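Local atomic coordinates of D-alanyl transferase DltD (Enterococcus faecalis, PDB entry 6O93), a protein that probably transfers D-alanine during the D-alanylation of lipoteichoic acid in the Gram-positive cell envelope. Residues Y122-L125 and Q126-W130; T135-S139 and G140-L144. All coordinates share one frame; numbering follows the deposited sequence.

Interaction 1. Residues Y122-L125 and Q126-W130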
loop_
_atom_site.group_PDB
_atom_site.type_symbol
_atom_site.label_atom_id
_atom_site.label_comp_id
_atom_site.label_asym_id
_atom_site.label_seq_id
_atom_site.Cartn_x
_atom_site.Cartn_y
_atom_site.Cartn_z
ATOM N N TYR A 122 10.959 1.842 8.389
ATOM C CA TYR A 122 10.715 1.357 9.738
ATOM C C TYR A 122 10.354 2.512 10.663
ATOM O O TYR A 122 11.067 3.518 10.732
ATOM C CB TYR A 122 11.952 0.623 10.250
ATOM C CG TYR A 122 11.940 0.331 11.732
ATOM C CD1 TYR A 122 11.124 -0.661 12.260
ATOM C CD2 TYR A 122 12.759 1.038 12.601
ATOM C CE1 TYR A 122 11.116 -0.934 13.614
ATOM C CE2 TYR A 122 12.762 0.772 13.954
ATOM C CZ TYR A 122 11.940 -0.215 14.456
ATOM O OH TYR A 122 11.938 -0.484 15.803
ATOM N N SER A 123 9.239 2.363 11.375
ATOM C CA SER A 123 8.760 3.366 12.322
ATOM C C SER A 123 9.013 2.863 13.738
ATOM O O SER A 123 8.331 1.946 14.210
ATOM C CB SER A 123 7.276 3.656 12.105
ATOM O OG SER A 123 6.785 4.556 13.086
ATOM N N GLN A 124 9.992 3.461 14.416
ATOM C CA GLN A 124 10.226 3.115 15.813
ATOM C C GLN A 124 9.054 3.548 16.685
ATOM O O GLN A 124 8.686 2.847 17.636
ATOM C CB GLN A 124 11.525 3.749 16.302
ATOM C CG GLN A 124 11.973 3.248 17.665
ATOM C CD GLN A 124 13.302 3.839 18.096
ATOM O OE1 GLN A 124 13.392 5.020 18.435
ATOM N NE2 GLN A 124 14.343 3.019 18.084
ATOM N N LEU A 125 8.455 4.700 16.373
ATOM C CA LEU A 125 7.256 5.148 17.073
ATOM C C LEU A 125 6.185 4.064 17.080
ATOM O O LEU A 125 5.726 3.623 18.139
ATOM C CB LEU A 125 6.722 6.425 16.413
ATOM C CG LEU A 125 5.350 6.922 16.884
ATOM C CD1 LEU A 125 5.395 7.317 18.354
ATOM C CD2 LEU A 125 4.876 8.087 16.027
ATOM N N GLN A 126 5.769 3.623 15.891
ATOM C CA GLN A 126 4.669 2.668 15.793
ATOM C C GLN A 126 5.050 1.314 16.385
ATOM O O GLN A 126 4.222 0.655 17.027
ATOM C CB GLN A 126 4.243 2.525 14.331
ATOM C CG GLN A 126 3.766 3.831 13.708
ATOM C CD GLN A 126 3.570 3.739 12.203
ATOM O OE1 GLN A 126 3.788 2.690 11.598
ATOM N NE2 GLN A 126 3.165 4.847 11.593
ATOM N N THR A 127 6.297 0.885 16.190
ATOM C CA THR A 127 6.735 -0.394 16.740
ATOM C C THR A 127 6.775 -0.353 18.264
ATOM O O THR A 127 6.291 -1.273 18.933
ATOM C CB THR A 127 8.106 -0.764 16.172
ATOM O OG1 THR A 127 8.033 -0.798 14.742
ATOM C CG2 THR A 127 8.557 -2.125 16.680
ATOM N N TYR A 128 7.349 0.710 18.832
ATOM C CA TYR A 128 7.382 0.846 20.287
ATOM C C TYR A 128 5.978 1.002 20.863
ATOM O O TYR A 128 5.666 0.431 21.917
ATOM C CB TYR A 128 8.249 2.042 20.685
ATOM C CG TYR A 128 9.741 1.770 20.726
ATOM C CD1 TYR A 128 10.297 0.671 20.082
ATOM C CD2 TYR A 128 10.592 2.613 21.428
ATOM C CE1 TYR A 128 11.660 0.429 20.132
ATOM C CE2 TYR A 128 11.950 2.381 21.483
ATOM C CZ TYR A 128 12.481 1.289 20.835
ATOM O OH TYR A 128 13.835 1.063 20.897
ATOM N N GLN A 129 5.125 1.783 20.198
ATOM C CA GLN A 129 3.746 1.929 20.652
ATOM C C GLN A 129 3.040 0.578 20.693
ATOM O O GLN A 129 2.315 0.275 21.647
ATOM C CB GLN A 129 2.996 2.895 19.735
ATOM C CG GLN A 129 1.547 3.139 20.130
ATOM C CD GLN A 129 0.757 3.818 19.032
ATOM O OE1 GLN A 129 0.921 3.509 17.849
ATOM N NE2 GLN A 129 -0.104 4.754 19.415
ATOM N N TRP A 130 3.244 -0.242 19.661
ATOM C CA TRP A 130 2.618 -1.559 19.612
ATOM C C TRP A 130 3.017 -2.404 20.818
ATOM O O TRP A 130 2.167 -3.032 21.460
ATOM C CB TRP A 130 2.992 -2.244 18.294
ATOM C CG TRP A 130 2.901 -3.743 18.288
ATOM C CD1 TRP A 130 1.792 -4.503 18.533
ATOM C CD2 TRP A 130 3.959 -4.664 17.988
ATOM N NE1 TRP A 130 2.099 -5.840 18.414
ATOM C CE2 TRP A 130 3.423 -5.965 18.082
ATOM C CE3 TRP A 130 5.310 -4.514 17.656
ATOM C CZ2 TRP A 130 4.191 -7.108 17.856
ATOM C CZ3 TRP A 130 6.070 -5.652 17.433
ATOM C CH2 TRP A 130 5.508 -6.931 17.533
#

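Interaction 2. Residues T135-S139 and G140-L144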
loop_
_atom_site.group_PDB
_atom_site.type_symbol
_atom_site.label_atom_id
_atom_site.label_comp_id
_atom_site.label_asym_id
_atom_site.label_seq_id
_atom_site.Cartn_x
_atom_site.Cartn_y
_atom_site.Cartn_z
ATOM N N THR A 135 -1.342 -6.017 25.731
ATOM C CA THR A 135 -1.867 -6.629 26.945
ATOM C C THR A 135 -2.296 -8.076 26.766
ATOM O O THR A 135 -2.339 -8.812 27.759
ATOM C CB THR A 135 -3.071 -5.834 27.481
ATOM O OG1 THR A 135 -4.091 -5.755 26.476
ATOM C CG2 THR A 135 -2.649 -4.432 27.892
ATOM N N GLU A 136 -2.621 -8.502 25.548
ATOM C CA GLU A 136 -2.952 -9.892 25.271
ATOM C C GLU A 136 -2.242 -10.307 23.993
ATOM O O GLU A 136 -2.263 -9.573 23.001
ATOM C CB GLU A 136 -4.464 -10.099 25.135
ATOM C CG GLU A 136 -4.862 -11.547 24.892
ATOM C CD GLU A 136 -6.349 -11.788 25.073
ATOM O OE1 GLU A 136 -7.097 -10.803 25.256
ATOM O OE2 GLU A 136 -6.768 -12.965 25.039
ATOM N N LEU A 137 -1.618 -11.479 24.022
ATOM C CA LEU A 137 -0.784 -11.939 22.923
ATOM C C LEU A 137 -1.622 -12.704 21.907
ATOM O O LEU A 137 -2.421 -13.571 22.277
ATOM C CB LEU A 137 0.343 -12.824 23.455
ATOM C CG LEU A 137 1.511 -13.098 22.513
ATOM C CD1 LEU A 137 2.231 -11.805 22.161
ATOM C CD2 LEU A 137 2.467 -14.092 23.152
ATOM N N THR A 138 -1.437 -12.381 20.631
ATOM C CA THR A 138 -2.086 -13.086 19.537
ATOM C C THR A 138 -1.030 -13.710 18.635
ATOM O O THR A 138 0.153 -13.354 18.689
ATOM C CB THR A 138 -2.976 -12.151 18.707
ATOM O OG1 THR A 138 -2.155 -11.212 17.998
ATOM C CG2 THR A 138 -3.951 -11.396 19.601
ATOM N N SER A 139 -1.472 -14.652 17.798
ATOM C CA SER A 139 -0.567 -15.255 16.823
ATOM C C SER A 139 0.010 -14.200 15.889
ATOM O O SER A 139 1.180 -14.279 15.497
ATOM C CB SER A 139 -1.296 -16.335 16.025
ATOM O OG SER A 139 -1.509 -17.493 16.814
ATOM N N GLY A 140 -0.797 -13.204 15.519
ATOM C CA GLY A 140 -0.291 -12.127 14.686
ATOM C C GLY A 140 0.853 -11.377 15.338
ATOM O O GLY A 140 1.830 -11.019 14.677
ATOM N N ASP A 141 0.749 -11.126 16.646
ATOM C CA ASP A 141 1.834 -10.459 17.357
ATOM C C ASP A 141 3.106 -11.289 17.313
ATOM O O ASP A 141 4.210 -10.745 17.179
ATOM C CB ASP A 141 1.428 -10.192 18.806
ATOM C CG ASP A 141 0.324 -9.167 18.920
ATOM O OD1 ASP A 141 0.377 -8.154 18.195
ATOM O OD2 ASP A 141 -0.597 -9.378 19.732
ATOM N N GLN A 142 2.973 -12.611 17.427
ATOM C CA GLN A 142 4.144 -13.480 17.392
ATOM C C GLN A 142 4.734 -13.548 15.991
ATOM O O GLN A 142 5.958 -13.628 15.833
ATOM C CB GLN A 142 3.776 -14.875 17.892
ATOM C CG GLN A 142 3.196 -14.881 19.295
ATOM C CD GLN A 142 2.997 -16.280 19.838
ATOM O OE1 GLN A 142 1.950 -16.898 19.631
ATOM N NE2 GLN A 142 4.003 -16.789 20.540
ATOM N N TYR A 143 3.887 -13.519 14.960
ATOM C CA TYR A 143 4.407 -13.499 13.597
ATOM C C TYR A 143 5.151 -12.199 13.318
ATOM O O TYR A 143 6.232 -12.213 12.718
ATOM C CB TYR A 143 3.278 -13.692 12.582
ATOM C CG TYR A 143 3.773 -13.596 11.157
ATOM C CD1 TYR A 143 4.346 -14.692 10.527
ATOM C CD2 TYR A 143 3.695 -12.402 10.452
ATOM C CE1 TYR A 143 4.814 -14.606 9.229
ATOM C CE2 TYR A 143 4.163 -12.308 9.154
ATOM C CZ TYR A 143 4.721 -13.414 8.550
ATOM O OH TYR A 143 5.188 -13.328 7.260
ATOM N N LEU A 144 4.589 -11.065 13.744
ATOM C CA LEU A 144 5.289 -9.793 13.594
ATOM C C LEU A 144 6.641 -9.835 14.292
ATOM O O LEU A 144 7.656 -9.408 13.729
ATOM C CB LEU A 144 4.439 -8.654 14.155
ATOM C CG LEU A 144 3.264 -8.180 13.305
ATOM C CD1 LEU A 144 2.434 -7.178 14.087
ATOM C CD2 LEU A 144 3.757 -7.565 12.004
HETATM O O HOH W 1 -2.676 -7.878 20.262
#

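Interaction 1. Residues Y122-L125 and Q126-W130
The N-terminal cap of helix 124-132 is made where Ser123 receives the amide of Gln126: Gln126 N donates to Ser123 OG over 3.1 Å in a nearly straight bond (168° at the hydrogen). Serine suits this place because its short side chain lets the hydroxyl reach forward to a first-turn N-H that has no preceding carbonyl to meet. With chi1 at 176°, OG lies trans to its own nitrogen and beside the carbonyl carbon, facing the incoming turn; the same OG also bonds to Lys26 O. The carbonyl of Ser123 is gripped twice by one residue, Thr127 N at 3.0 Å and Thr127 OG1 at 2.8 Å from Ser123 O, the two donors coming from opposite faces of the carbonyl plane. The side chains of Tyr122 and Thr127 cross at about a right angle, with Tyr122 CE1 3.3 Å from Thr127 OG1. The Gln124 side chain runs alongside that of Tyr128, one turn further along, both pointing the same way. Gln124 CG sits 3.7 Å from the Tyr128 ring centroid, almost on the normal, as a CH-pi contact, and the amide plane continues over the ring at 19° to it. Tyr128 OH is held by Asp157. The whole is a serine N-cap opening an alpha-helix, followed by i to i+4 side-chain stacking.

Interaction 2. Residues T135-S139 and G140-L144
A chi1 of 68° places Thr138 OG1 between its own nitrogen and carbonyl carbon, while Asp141, with chi1 at -68°, keeps its carboxylate beside the backbone N, where OD2 can meet Thr138 N. The two residues can thus exchange bonds. Asp141 N donates to Thr138 OG1 over 3.2 Å, and Thr138 N returns a bond to Asp141 OD2, also 3.2 Å, meeting it on the anti side and 22° out of the carboxylate plane. Threonine offers a hydroxyl acceptor at the cap, and aspartate, at the third helical position, carries a carboxylate that folds back to accept from the N-cap amide of Thr138. A water joins this carboxylate to the preceding loop, donating to Asp141 OD2 (2.6 Å) and to Glu136 O (3.2 Å). The other oxygen, Asp141 OD1, has its partner in Trp130 of the preceding helix. Leu137 adds an apolar contact next to the box: its CD1 lies 3.8 Å from Asp141 CB, and its CD2 packs 4.0 Å from Gln142 CG, the side chains of Leu137 and Gln142 crossing at about a right angle. Gln142 NE2 is tied to Leu167 O. Reciprocal bonding between N-cap and third helical residue defines the capping box.

Interactions 1 and 2 stand in series at the starts of consecutive helices, 124-132 and 139-148, with centres about 15 Å apart and both well away from the middle of the chain. Each uses a hydroxyl N-cap, but the first is mostly buried, among helices 80-90, 158-168 and 175-195, and its cap is followed by a glutamine side chain lying over a tyrosine ring. The second is only partly buried, and there a carboxylate returns the cap's bond and a water ties it to the loop. They also meet directly: Trp130 NE1 lies 2.9 Å from Asp141 OD1, a probable hydrogen bond, and Trp130 CH2 packs against Leu144 CB, joining one helix to the next.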